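Local coordinates for probable chitinase (Chromobacterium violaceum, PDB 5JH8), which probably binds and hydrolyses chitin, as a family 18 glycosyl hydrolase built on a TIM barrel, at residues Pro248-Gly253 and Thr273-Ser278; Pro189-Asp194 and Ala280-Leu285; Ser87-Ala92 and Phe123-Gln128; Ala6-Ser9 and Asn14-Ala17. All blocks are in the same frame, centred on the assembly; numbering follows the deposited sequence.

Contact 1: Pro248-Gly253 and Thr273-Ser278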
loop_
_atom_site.group_PDB
_atom_site.type_symbol
_atom_site.label_atom_id
_atom_site.label_comp_id
_atom_site.label_asym_id
_atom_site.label_seq_id
_atom_site.Cartn_x
_atom_site.Cartn_y
_atom_site.Cartn_z
ATOM N N PRO A 248 -11.548 24.718 2.057
ATOM C CA PRO A 248 -11.680 23.269 2.194
ATOM C C PRO A 248 -12.614 22.905 3.335
ATOM O O PRO A 248 -12.688 23.594 4.352
ATOM C CB PRO A 248 -10.241 22.823 2.489
ATOM C CG PRO A 248 -9.634 23.975 3.214
ATOM C CD PRO A 248 -10.265 25.210 2.599
ATOM N N ARG A 249 -13.331 21.802 3.153
ATOM C CA ARG A 249 -14.318 21.300 4.101
ATOM C C ARG A 249 -13.810 19.981 4.662
ATOM O O ARG A 249 -13.434 19.073 3.904
ATOM C CB ARG A 249 -15.665 21.044 3.407
ATOM C CG ARG A 249 -16.764 20.408 4.310
ATOM C CD ARG A 249 -18.136 20.238 3.608
ATOM N NE ARG A 249 -18.167 19.141 2.634
ATOM C CZ ARG A 249 -18.380 17.862 2.946
ATOM N NH1 ARG A 249 -18.585 17.498 4.209
ATOM N NH2 ARG A 249 -18.384 16.935 1.993
ATOM N N TYR A 250 -13.772 19.878 5.983
ATOM C CA TYR A 250 -13.444 18.613 6.623
ATOM C C TYR A 250 -14.711 17.791 6.777
ATOM O O TYR A 250 -15.657 18.211 7.447
ATOM C CB TYR A 250 -12.797 18.832 7.980
ATOM C CG TYR A 250 -12.131 17.580 8.517
ATOM C CD1 TYR A 250 -10.919 17.139 8.003
ATOM C CD2 TYR A 250 -12.692 16.857 9.560
ATOM C CE1 TYR A 250 -10.287 16.023 8.517
ATOM C CE2 TYR A 250 -12.074 15.723 10.065
ATOM C CZ TYR A 250 -10.868 15.304 9.542
ATOM O OH TYR A 250 -10.208 14.194 10.048
ATOM N N ASP A 251 -14.738 16.638 6.139
ATOM C CA ASP A 251 -15.860 15.713 6.242
ATOM C C ASP A 251 -15.612 14.824 7.453
ATOM O O ASP A 251 -14.792 13.903 7.418
ATOM C CB ASP A 251 -15.998 14.899 4.965
ATOM C CG ASP A 251 -17.299 14.113 4.938
ATOM O OD1 ASP A 251 -18.381 14.744 4.876
ATOM O OD2 ASP A 251 -17.253 12.871 5.007
ATOM N N ALA A 252 -16.312 15.113 8.545
ATOM C CA ALA A 252 -16.042 14.409 9.791
ATOM C C ALA A 252 -16.443 12.945 9.719
ATOM O O ALA A 252 -15.777 12.102 10.325
ATOM C CB ALA A 252 -16.768 15.104 10.941
ATOM N N GLY A 253 -17.505 12.619 8.973
ATOM C CA GLY A 253 -17.970 11.246 8.880
ATOM C C GLY A 253 -16.990 10.311 8.211
ATOM O O GLY A 253 -17.045 9.100 8.443
ATOM N N THR A 273 -8.738 14.569 -0.275
ATOM C CA THR A 273 -7.402 14.257 0.202
ATOM C C THR A 273 -7.429 14.192 1.726
ATOM O O THR A 273 -8.492 14.115 2.359
ATOM C CB THR A 273 -6.374 15.239 -0.373
ATOM O OG1 THR A 273 -5.068 14.735 -0.092
ATOM C CG2 THR A 273 -6.568 16.636 0.180
ATOM N N GLU A 274 -6.232 14.194 2.298
ATOM C CA GLU A 274 -5.990 14.081 3.731
ATOM C C GLU A 274 -5.515 15.420 4.286
ATOM O O GLU A 274 -5.046 16.299 3.550
ATOM C CB GLU A 274 -4.892 13.044 4.048
ATOM C CG GLU A 274 -5.105 11.651 3.439
ATOM C CD GLU A 274 -6.375 10.984 3.907
ATOM O OE1 GLU A 274 -6.705 11.111 5.120
ATOM O OE2 GLU A 274 -7.047 10.340 3.065
ATOM N N ASN A 275 -5.627 15.562 5.612
ATOM C CA ASN A 275 -4.898 16.606 6.321
ATOM C C ASN A 275 -4.248 15.994 7.559
ATOM O O ASN A 275 -4.256 14.781 7.739
ATOM C CB ASN A 275 -5.786 17.827 6.627
ATOM C CG ASN A 275 -6.848 17.548 7.669
ATOM O OD1 ASN A 275 -6.958 16.453 8.197
ATOM N ND2 ASN A 275 -7.669 18.555 7.945
ATOM N N ALA A 276 -3.659 16.813 8.426
ATOM C CA ALA A 276 -2.956 16.248 9.575
ATOM C C ALA A 276 -3.921 15.538 10.515
ATOM O O ALA A 276 -3.585 14.497 11.090
ATOM C CB ALA A 276 -2.171 17.338 10.302
ATOM N N ARG A 277 -5.116 16.105 10.715
ATOM C CA ARG A 277 -6.093 15.461 11.576
ATOM C C ARG A 277 -6.463 14.077 11.056
ATOM O O ARG A 277 -6.579 13.123 11.836
ATOM C CB ARG A 277 -7.358 16.307 11.680
ATOM C CG ARG A 277 -8.329 15.780 12.744
ATOM C CD ARG A 277 -9.641 16.613 12.854
ATOM N NE ARG A 277 -9.315 18.014 12.977
ATOM C CZ ARG A 277 -9.408 18.911 12.008
ATOM N NH1 ARG A 277 -10.013 18.644 10.846
ATOM N NH2 ARG A 277 -8.911 20.117 12.206
ATOM N N SER A 278 -6.677 13.950 9.744
ATOM C CA SER A 278 -7.141 12.681 9.206
ATOM C C SER A 278 -6.048 11.635 9.222
ATOM O O SER A 278 -6.319 10.467 9.518
ATOM C CB SER A 278 -7.707 12.852 7.805
ATOM O OG SER A 278 -6.740 13.190 6.846
#
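Asn-275 is the first residue of 273-278 to reach Tyr-250. Its OD1 lies 3.4 Å from CE1 of Tyr-250, and although the two side chains run across each other, the amide and ring planes are only 18° apart. CG of Asn-275 sits between its own backbone N and carbonyl carbon (chi1 70°), and this turns OD1 back over the start of helix 276-289. There OD1 accepts from Ser-278 N at 3.0 Å, nearly along the C=O axis.

Arg-277 comes next and covers one face of the tyrosine. Its NH1 hangs 3.2 Å above the ring plane, over the centre, with the guanidinium standing upright at 90° to the ring. CZ of Arg-277 is 4.4 Å from the ring centroid and almost exactly on the normal, which makes this a cation-pi contact met edge-on by the charged group. The bend at chi3 swings the head over the ring, while CD stays 3.8 Å from CZ of Tyr-250.

Ser-278 finishes at the phenol end: its CB is 3.6 Å from OH of Tyr-250, near the ring plane, and that hydroxyl is hydrogen-bonded to His-255. Asn-275 N also donates to OG of Ser-278, completing a capping box. A short antiparallel strand from the region inserted between the seventh and eighth barrel strands thus leans on a capped helix start, consistent with the alpha+beta insertion found in many family 18 chitinases.

Contact 2: Pro189-Asp194 and Ala280-Leu285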
loop_
_atom_site.group_PDB
_atom_site.type_symbol
_atom_site.label_atom_id
_atom_site.label_comp_id
_atom_site.label_asym_id
_atom_site.label_seq_id
_atom_site.Cartn_x
_atom_site.Cartn_y
_atom_site.Cartn_z
ATOM N N PRO A 189 -14.039 10.287 -1.020
ATOM C CA PRO A 189 -12.892 10.002 -0.165
ATOM C C PRO A 189 -12.024 8.895 -0.749
ATOM O O PRO A 189 -12.511 7.856 -1.212
ATOM C CB PRO A 189 -13.538 9.568 1.151
ATOM C CG PRO A 189 -14.855 10.275 1.175
ATOM C CD PRO A 189 -15.305 10.328 -0.267
ATOM N N VAL A 190 -10.717 9.120 -0.670
ATOM C CA VAL A 190 -9.734 8.152 -1.151
ATOM C C VAL A 190 -9.414 7.099 -0.101
ATOM O O VAL A 190 -9.055 5.968 -0.436
ATOM C CB VAL A 190 -8.475 8.915 -1.608
ATOM C CG1 VAL A 190 -7.382 7.959 -2.037
ATOM C CG2 VAL A 190 -8.847 9.869 -2.732
ATOM N N ALA A 191 -9.539 7.454 1.166
ATOM C CA ALA A 191 -9.232 6.577 2.283
ATOM C C ALA A 191 -10.167 6.930 3.435
ATOM O O ALA A 191 -9.745 7.219 4.552
ATOM C CB ALA A 191 -7.759 6.709 2.679
ATOM N N GLY A 192 -11.470 6.897 3.164
ATOM C CA GLY A 192 -12.437 7.326 4.158
ATOM C C GLY A 192 -12.375 6.447 5.396
ATOM O O GLY A 192 -12.254 5.222 5.308
ATOM N N SER A 193 -12.496 7.079 6.570
ATOM C CA SER A 193 -12.330 6.352 7.818
ATOM C C SER A 193 -13.449 5.360 8.066
ATOM O O SER A 193 -13.221 4.334 8.718
ATOM C CB SER A 193 -12.263 7.325 8.984
ATOM O OG SER A 193 -13.390 8.177 9.030
ATOM N N ASP A 194 -14.663 5.658 7.600
ATOM C CA ASP A 194 -15.786 4.739 7.782
ATOM C C ASP A 194 -15.559 3.455 6.980
ATOM O O ASP A 194 -15.695 2.341 7.500
ATOM C CB ASP A 194 -17.114 5.438 7.449
ATOM C CG ASP A 194 -17.172 6.062 6.055
ATOM O OD1 ASP A 194 -16.154 6.257 5.376
ATOM O OD2 ASP A 194 -18.309 6.394 5.647
ATOM N N ALA A 280 -3.526 11.505 11.383
ATOM C CA ALA A 280 -3.376 11.090 12.772
ATOM C C ALA A 280 -4.505 10.159 13.184
ATOM O O ALA A 280 -4.265 9.141 13.836
ATOM C CB ALA A 280 -3.310 12.308 13.698
ATOM N N LEU A 281 -5.743 10.470 12.781
ATOM C CA LEU A 281 -6.869 9.599 13.111
ATOM C C LEU A 281 -6.636 8.203 12.537
ATOM O O LEU A 281 -6.805 7.185 13.224
ATOM C CB LEU A 281 -8.182 10.218 12.601
ATOM C CG LEU A 281 -9.512 9.501 12.877
ATOM C CD1 LEU A 281 -9.765 8.353 11.942
ATOM C CD2 LEU A 281 -9.601 9.020 14.313
ATOM N N LYS A 282 -6.258 8.138 11.264
ATOM C CA LYS A 282 -6.084 6.838 10.617
ATOM C C LYS A 282 -4.908 6.066 11.218
ATOM O O LYS A 282 -5.001 4.845 11.373
ATOM C CB LYS A 282 -6.015 7.026 9.106
ATOM C CG LYS A 282 -7.380 7.500 8.596
ATOM C CD LYS A 282 -7.383 8.204 7.244
ATOM C CE LYS A 282 -8.738 8.896 7.063
ATOM N NZ LYS A 282 -8.843 9.584 5.754
ATOM N N ALA A 283 -3.838 6.756 11.624
ATOM C CA ALA A 283 -2.744 6.085 12.318
ATOM C C ALA A 283 -3.161 5.609 13.704
ATOM O O ALA A 283 -2.691 4.565 14.185
ATOM C CB ALA A 283 -1.527 6.999 12.368
ATOM N N SER A 284 -4.049 6.359 14.365
ATOM C CA SER A 284 -4.502 5.980 15.701
ATOM C C SER A 284 -5.295 4.688 15.682
ATOM O O SER A 284 -5.477 4.066 16.734
ATOM C CB SER A 284 -5.339 7.103 16.317
ATOM O OG SER A 284 -6.690 7.103 15.880
ATOM N N LEU A 285 -5.805 4.290 14.519
ATOM C CA LEU A 285 -6.513 3.017 14.424
ATOM C C LEU A 285 -5.607 1.833 14.736
ATOM O O LEU A 285 -6.119 0.768 15.081
ATOM C CB LEU A 285 -7.184 2.844 13.062
ATOM C CG LEU A 285 -8.245 3.900 12.762
ATOM C CD1 LEU A 285 -8.860 3.635 11.405
ATOM C CD2 LEU A 285 -9.335 3.993 13.804
#
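Lys-282 reaches out from helix 276-289 and lays the end of its chain against the carbonyl of Ala-191, with CE 3.2 Å and NZ 2.8 Å from Ala-191 O. CG lies anti to the carbonyl carbon of its own residue (chi1 -67°), and beyond it the chain is extended, so the ammonium is held a full side-chain length from the helix. The hydrogen bond to Ala-191 O does not follow a lone pair: NZ sits 45° out of the carbonyl plane. Further along 189-194, CB of Ser-193 rests 4.0 Å from CD1 of Leu-281, a light van der Waals touch beside the lysine. Met-196 packs on both Ala-191 and Lys-282 from within helix 193-206, whose N-cap is Gly-192. The contact therefore joins the start of that helix, which follows the sixth barrel strand, to the helix that precedes the eighth.

Two more acceptors meet the same nitrogen, Glu-274 OE1 in a salt bridge and His-255 O in a hydrogen bond. Three oxygens around a buried NZ fit a charged ammonium group, whose positive charge is probably balanced by the carboxylate of Glu-274 and eased by the two backbone carbonyls.

Contact 3: Ser87-Ala92 and Phe123-Gln128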
loop_
_atom_site.group_PDB
_atom_site.type_symbol
_atom_site.label_atom_id
_atom_site.label_comp_id
_atom_site.label_asym_id
_atom_site.label_seq_id
_atom_site.Cartn_x
_atom_site.Cartn_y
_atom_site.Cartn_z
ATOM N N SER A 87 1.868 -23.365 -12.043
ATOM C CA SER A 87 2.904 -24.100 -12.763
ATOM C C SER A 87 4.314 -23.680 -12.377
ATOM O O SER A 87 5.233 -24.506 -12.418
ATOM C CB SER A 87 2.695 -23.938 -14.271
ATOM O OG SER A 87 2.659 -22.573 -14.652
ATOM N N ALA A 88 4.518 -22.413 -12.022
ATOM C CA ALA A 88 5.843 -21.902 -11.690
ATOM C C ALA A 88 6.016 -21.694 -10.193
ATOM O O ALA A 88 6.929 -20.975 -9.770
ATOM C CB ALA A 88 6.146 -20.611 -12.450
ATOM N N GLN A 89 5.170 -22.336 -9.384
ATOM C CA GLN A 89 5.215 -22.074 -7.953
ATOM C C GLN A 89 6.556 -22.457 -7.353
ATOM O O GLN A 89 7.105 -21.714 -6.539
ATOM C CB GLN A 89 4.081 -22.799 -7.242
ATOM C CG GLN A 89 3.822 -22.284 -5.851
ATOM C CD GLN A 89 2.850 -23.155 -5.085
ATOM O OE1 GLN A 89 3.248 -24.126 -4.442
ATOM N NE2 GLN A 89 1.562 -22.821 -5.161
ATOM N N SER A 90 7.095 -23.623 -7.709
ATOM C CA SER A 90 8.318 -24.052 -7.035
ATOM C C SER A 90 9.486 -23.133 -7.382
ATOM O O SER A 90 10.343 -22.849 -6.535
ATOM C CB SER A 90 8.642 -25.509 -7.369
ATOM O OG SER A 90 8.746 -25.695 -8.759
ATOM N N GLN A 91 9.555 -22.700 -8.639
ATOM C CA GLN A 91 10.581 -21.752 -9.047
ATOM C C GLN A 91 10.392 -20.415 -8.350
ATOM O O GLN A 91 11.347 -19.839 -7.823
ATOM C CB GLN A 91 10.526 -21.583 -10.568
ATOM C CG GLN A 91 10.887 -22.826 -11.349
ATOM C CD GLN A 91 9.705 -23.720 -11.656
ATOM O OE1 GLN A 91 8.627 -23.595 -11.086
ATOM N NE2 GLN A 91 9.916 -24.646 -12.568
ATOM N N ALA A 92 9.160 -19.903 -8.342
ATOM C CA ALA A 92 8.910 -18.595 -7.756
ATOM C C ALA A 92 9.248 -18.575 -6.280
ATOM O O ALA A 92 9.834 -17.605 -5.802
ATOM C CB ALA A 92 7.451 -18.204 -7.964
ATOM N N PHE A 123 -3.719 -18.804 -5.144
ATOM C CA PHE A 123 -2.919 -17.741 -4.548
ATOM C C PHE A 123 -2.709 -17.993 -3.054
ATOM O O PHE A 123 -1.598 -17.819 -2.534
ATOM C CB PHE A 123 -3.584 -16.389 -4.828
ATOM C CG PHE A 123 -2.775 -15.216 -4.338
ATOM C CD1 PHE A 123 -1.468 -15.024 -4.759
ATOM C CD2 PHE A 123 -3.313 -14.317 -3.439
ATOM C CE1 PHE A 123 -0.724 -13.944 -4.281
ATOM C CE2 PHE A 123 -2.573 -13.224 -2.974
ATOM C CZ PHE A 123 -1.281 -13.046 -3.392
ATOM N N SER A 124 -3.757 -18.422 -2.348
ATOM C CA SER A 124 -3.602 -18.754 -0.937
ATOM C C SER A 124 -2.539 -19.820 -0.759
ATOM O O SER A 124 -1.722 -19.744 0.165
ATOM C CB SER A 124 -4.924 -19.265 -0.378
ATOM O OG SER A 124 -5.870 -18.223 -0.393
ATOM N N HIS A 125 -2.555 -20.834 -1.632
ATOM C CA HIS A 125 -1.594 -21.921 -1.522
ATOM C C HIS A 125 -0.178 -21.428 -1.784
ATOM O O HIS A 125 0.750 -21.766 -1.042
ATOM C CB HIS A 125 -1.965 -23.064 -2.470
ATOM C CG HIS A 125 -1.048 -24.237 -2.360
ATOM N ND1 HIS A 125 -0.122 -24.533 -3.332
ATOM C CD2 HIS A 125 -0.868 -25.150 -1.377
ATOM C CE1 HIS A 125 0.568 -25.599 -2.973
ATOM N NE2 HIS A 125 0.132 -25.997 -1.792
ATOM N N PHE A 126 -0.004 -20.595 -2.812
ATOM C CA PHE A 126 1.305 -20.000 -3.083
ATOM C C PHE A 126 1.832 -19.263 -1.864
ATOM O O PHE A 126 2.996 -19.427 -1.484
ATOM C CB PHE A 126 1.193 -19.067 -4.288
ATOM C CG PHE A 126 2.368 -18.126 -4.471
ATOM C CD1 PHE A 126 3.641 -18.596 -4.726
ATOM C CD2 PHE A 126 2.188 -16.749 -4.394
ATOM C CE1 PHE A 126 4.697 -17.708 -4.886
ATOM C CE2 PHE A 126 3.238 -15.878 -4.560
ATOM C CZ PHE A 126 4.485 -16.351 -4.805
ATOM N N ILE A 127 0.984 -18.450 -1.232
ATOM C CA ILE A 127 1.392 -17.685 -0.061
ATOM C C ILE A 127 1.692 -18.604 1.122
ATOM O O ILE A 127 2.633 -18.354 1.881
ATOM C CB ILE A 127 0.324 -16.614 0.233
ATOM C CG1 ILE A 127 0.321 -15.559 -0.890
ATOM C CG2 ILE A 127 0.536 -15.987 1.598
ATOM C CD1 ILE A 127 1.652 -14.874 -1.157
ATOM N N GLN A 128 0.939 -19.689 1.287
ATOM C CA GLN A 128 1.256 -20.666 2.330
ATOM C C GLN A 128 2.651 -21.255 2.140
ATOM O O GLN A 128 3.453 -21.340 3.087
ATOM C CB GLN A 128 0.215 -21.787 2.307
ATOM C CG GLN A 128 -1.145 -21.376 2.827
ATOM C CD GLN A 128 -2.245 -22.385 2.498
ATOM O OE1 GLN A 128 -2.053 -23.301 1.697
ATOM N NE2 GLN A 128 -3.409 -22.196 3.099
#
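Gln-89, in the first turn of helix 89-96, spans the gap to helix 120-135. Its CG is anti to the backbone N (chi1 -164°) and the chain stays extended beyond it, which carries the amide to His-125 and over the backbone of Phe-126, NE2 being 3.5 Å from CA of Phe-126. NE2 donates to ND1 of His-125 at 3.0 Å, a nearly straight bond with an N-H...N angle of 164°. The histidine nitrogen lies close to the amide plane, whereas the donor stands 26° out of the imidazole plane. On the same ring, CE1 of His-125 is 3.4 Å from OE1 of Gln-89, so N and O of the amide both lie by the ND1-CE1 bond of the imidazole. Since ND1 serves as acceptor, the histidine would be expected to carry its proton on NE2. A weak second bond ties NE2 of Gln-89 to Ser-85 O.

Both helices belong to the outer layer of the TIM barrel: one precedes the fourth strand, 107-111, and the other follows it. Between them the methylene part of Gln-89 is used as well, for CG comes to 3.9 Å from CD1 of Phe-126, at the edge of the ring.

One turn on, Ala-92 points its CB at the same phenylalanine and approaches CE1 of Phe-126 to 4.2 Å. Val-84, Val-93 and Leu-96 also pack on this buried ring, while His-125 remains exposed on the outer side of the contact.

Contact 4: Ala6-Ser9 and Asn14-Ala17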
loop_
_atom_site.group_PDB
_atom_site.type_symbol
_atom_site.label_atom_id
_atom_site.label_comp_id
_atom_site.label_asym_id
_atom_site.label_seq_id
_atom_site.Cartn_x
_atom_site.Cartn_y
_atom_site.Cartn_z
ATOM N N ALA A 6 7.120 2.185 5.315
ATOM C CA ALA A 6 7.121 3.152 4.226
ATOM C C ALA A 6 7.339 2.435 2.900
ATOM O O ALA A 6 8.066 1.459 2.822
ATOM C CB ALA A 6 8.236 4.178 4.454
ATOM N N TYR A 7 6.721 2.955 1.844
ATOM C CA TYR A 7 6.894 2.449 0.483
ATOM C C TYR A 7 7.918 3.298 -0.266
ATOM O O TYR A 7 7.744 4.506 -0.428
ATOM C CB TYR A 7 5.552 2.376 -0.279
ATOM C CG TYR A 7 4.880 1.052 0.001
ATOM C CD1 TYR A 7 4.208 0.830 1.173
ATOM C CD2 TYR A 7 5.076 -0.029 -0.847
ATOM C CE1 TYR A 7 3.720 -0.404 1.485
ATOM C CE2 TYR A 7 4.567 -1.266 -0.559
ATOM C CZ TYR A 7 3.913 -1.466 0.619
ATOM O OH TYR A 7 3.461 -2.707 0.965
ATOM N N TYR A 8 8.997 2.640 -0.702
ATOM C CA TYR A 8 10.057 3.240 -1.510
ATOM C C TYR A 8 9.854 2.760 -2.941
ATOM O O TYR A 8 10.197 1.632 -3.285
ATOM C CB TYR A 8 11.429 2.859 -0.962
ATOM C CG TYR A 8 12.553 3.555 -1.682
ATOM C CD1 TYR A 8 12.787 4.884 -1.475
ATOM C CD2 TYR A 8 13.364 2.886 -2.591
ATOM C CE1 TYR A 8 13.802 5.541 -2.134
ATOM C CE2 TYR A 8 14.376 3.553 -3.271
ATOM C CZ TYR A 8 14.597 4.892 -3.033
ATOM O OH TYR A 8 15.603 5.592 -3.665
ATOM N N SER A 9 9.345 3.651 -3.792
ATOM C CA SER A 9 8.883 3.297 -5.120
ATOM C C SER A 9 9.350 4.361 -6.103
ATOM O O SER A 9 10.068 5.299 -5.745
ATOM C CB SER A 9 7.357 3.170 -5.129
ATOM O OG SER A 9 6.918 2.851 -6.431
ATOM N N ASN A 14 12.032 10.336 -3.935
ATOM C CA ASN A 14 11.951 9.145 -3.105
ATOM C C ASN A 14 13.139 9.019 -2.159
ATOM O O ASN A 14 12.951 8.770 -0.960
ATOM C CB ASN A 14 11.739 7.892 -3.971
ATOM C CG ASN A 14 12.809 7.665 -5.056
ATOM O OD1 ASN A 14 13.692 8.477 -5.306
ATOM N ND2 ASN A 14 12.667 6.536 -5.742
ATOM N N TYR A 15 14.361 9.155 -2.682
ATOM C CA TYR A 15 15.555 8.944 -1.872
ATOM C C TYR A 15 15.724 10.059 -0.844
ATOM O O TYR A 15 16.117 9.814 0.309
ATOM C CB TYR A 15 16.795 8.802 -2.782
ATOM C CG TYR A 15 18.017 8.371 -2.005
ATOM C CD1 TYR A 15 18.250 7.040 -1.733
ATOM C CD2 TYR A 15 18.907 9.303 -1.497
ATOM C CE1 TYR A 15 19.326 6.650 -0.957
ATOM C CE2 TYR A 15 19.982 8.922 -0.723
ATOM C CZ TYR A 15 20.178 7.591 -0.453
ATOM O OH TYR A 15 21.221 7.167 0.336
ATOM N N ALA A 16 15.431 11.291 -1.245
ATOM C CA ALA A 16 15.473 12.397 -0.305
ATOM C C ALA A 16 14.528 12.146 0.865
ATOM O O ALA A 16 14.874 12.428 2.015
ATOM C CB ALA A 16 15.100 13.693 -1.014
ATOM N N ALA A 17 13.332 11.618 0.589
ATOM C CA ALA A 17 12.369 11.327 1.646
ATOM C C ALA A 17 12.791 10.117 2.480
ATOM O O ALA A 17 12.622 10.125 3.704
ATOM C CB ALA A 17 10.989 11.103 1.042
#
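The tight part of this contact is the ring of Tyr-8 pressed against Asn-14, with CE1 of Tyr-8 3.5 Å from the backbone O of Asn-14 and 3.6 Å from its CB. The carbonyl oxygen comes in at the edge of the ring, near its plane. The amide of Asn-14 is turned almost parallel to the ring, the planes 14° apart, and its ND2 lies 3.7 Å from CZ of Tyr-8. Phe-32, on the neighbouring strand 27-35, also meets the Tyr-8 ring, and Ala-52 packs on it from helix 50-58.

Toward the outside the contact thins to a few atoms. The phenol OH of Tyr-8 reaches past Asn-14 to Tyr-15: OH stands 3.5 Å from CB of Tyr-15 and 3.6 Å from its CD1, at the edge of the second ring. Tyr-15 is partly exposed and rests on Phe-55, and its side chain is about 4 Å from a bound 1,2-ethanediol, probably from the crystallisation liquor.

Strand 3-8 and helix 14-20 begin the first beta-alpha-beta unit of the barrel, and the turn between them carries Tyr-11 of the ligand pocket. CG of Asn-14 is placed between its backbone N and carbonyl carbon (chi1 56°), and from there ND2 donates to Ser-9 O at 2.9 Å, with the donor tilted 30° from the carbonyl plane. OD1 takes a weak bond from Tyr-15 N. One amide thus serves two backbone groups, closing the turn on one side and engaging the first turn of the helix on the other, which should limit its rotation against the tyrosine ring.

In the fold
Contacts 1 and 2 form a continuous patch: their centres are 9 Å apart, they share helix 276-289, and a salt bridge from Glu-274 OE1 to Lys-282 NZ (2.7 Å) joins them. Contact 3 lies across the chain's centre, about 41 Å from contact 1 and 33 Å from contact 2 between centres. Contact 4 lies off the line joining contacts 1 and 3, its centre 24 Å from that of contact 1 and 29 Å from that of contact 3. It is also the one nearest the pocket: the Ser-9 side chain is about 5 Å from the bound histidine that Asp-111 and Glu-113 help to enclose, whereas the side chain of Ala-191 in contact 2 stays about 11 Å from it.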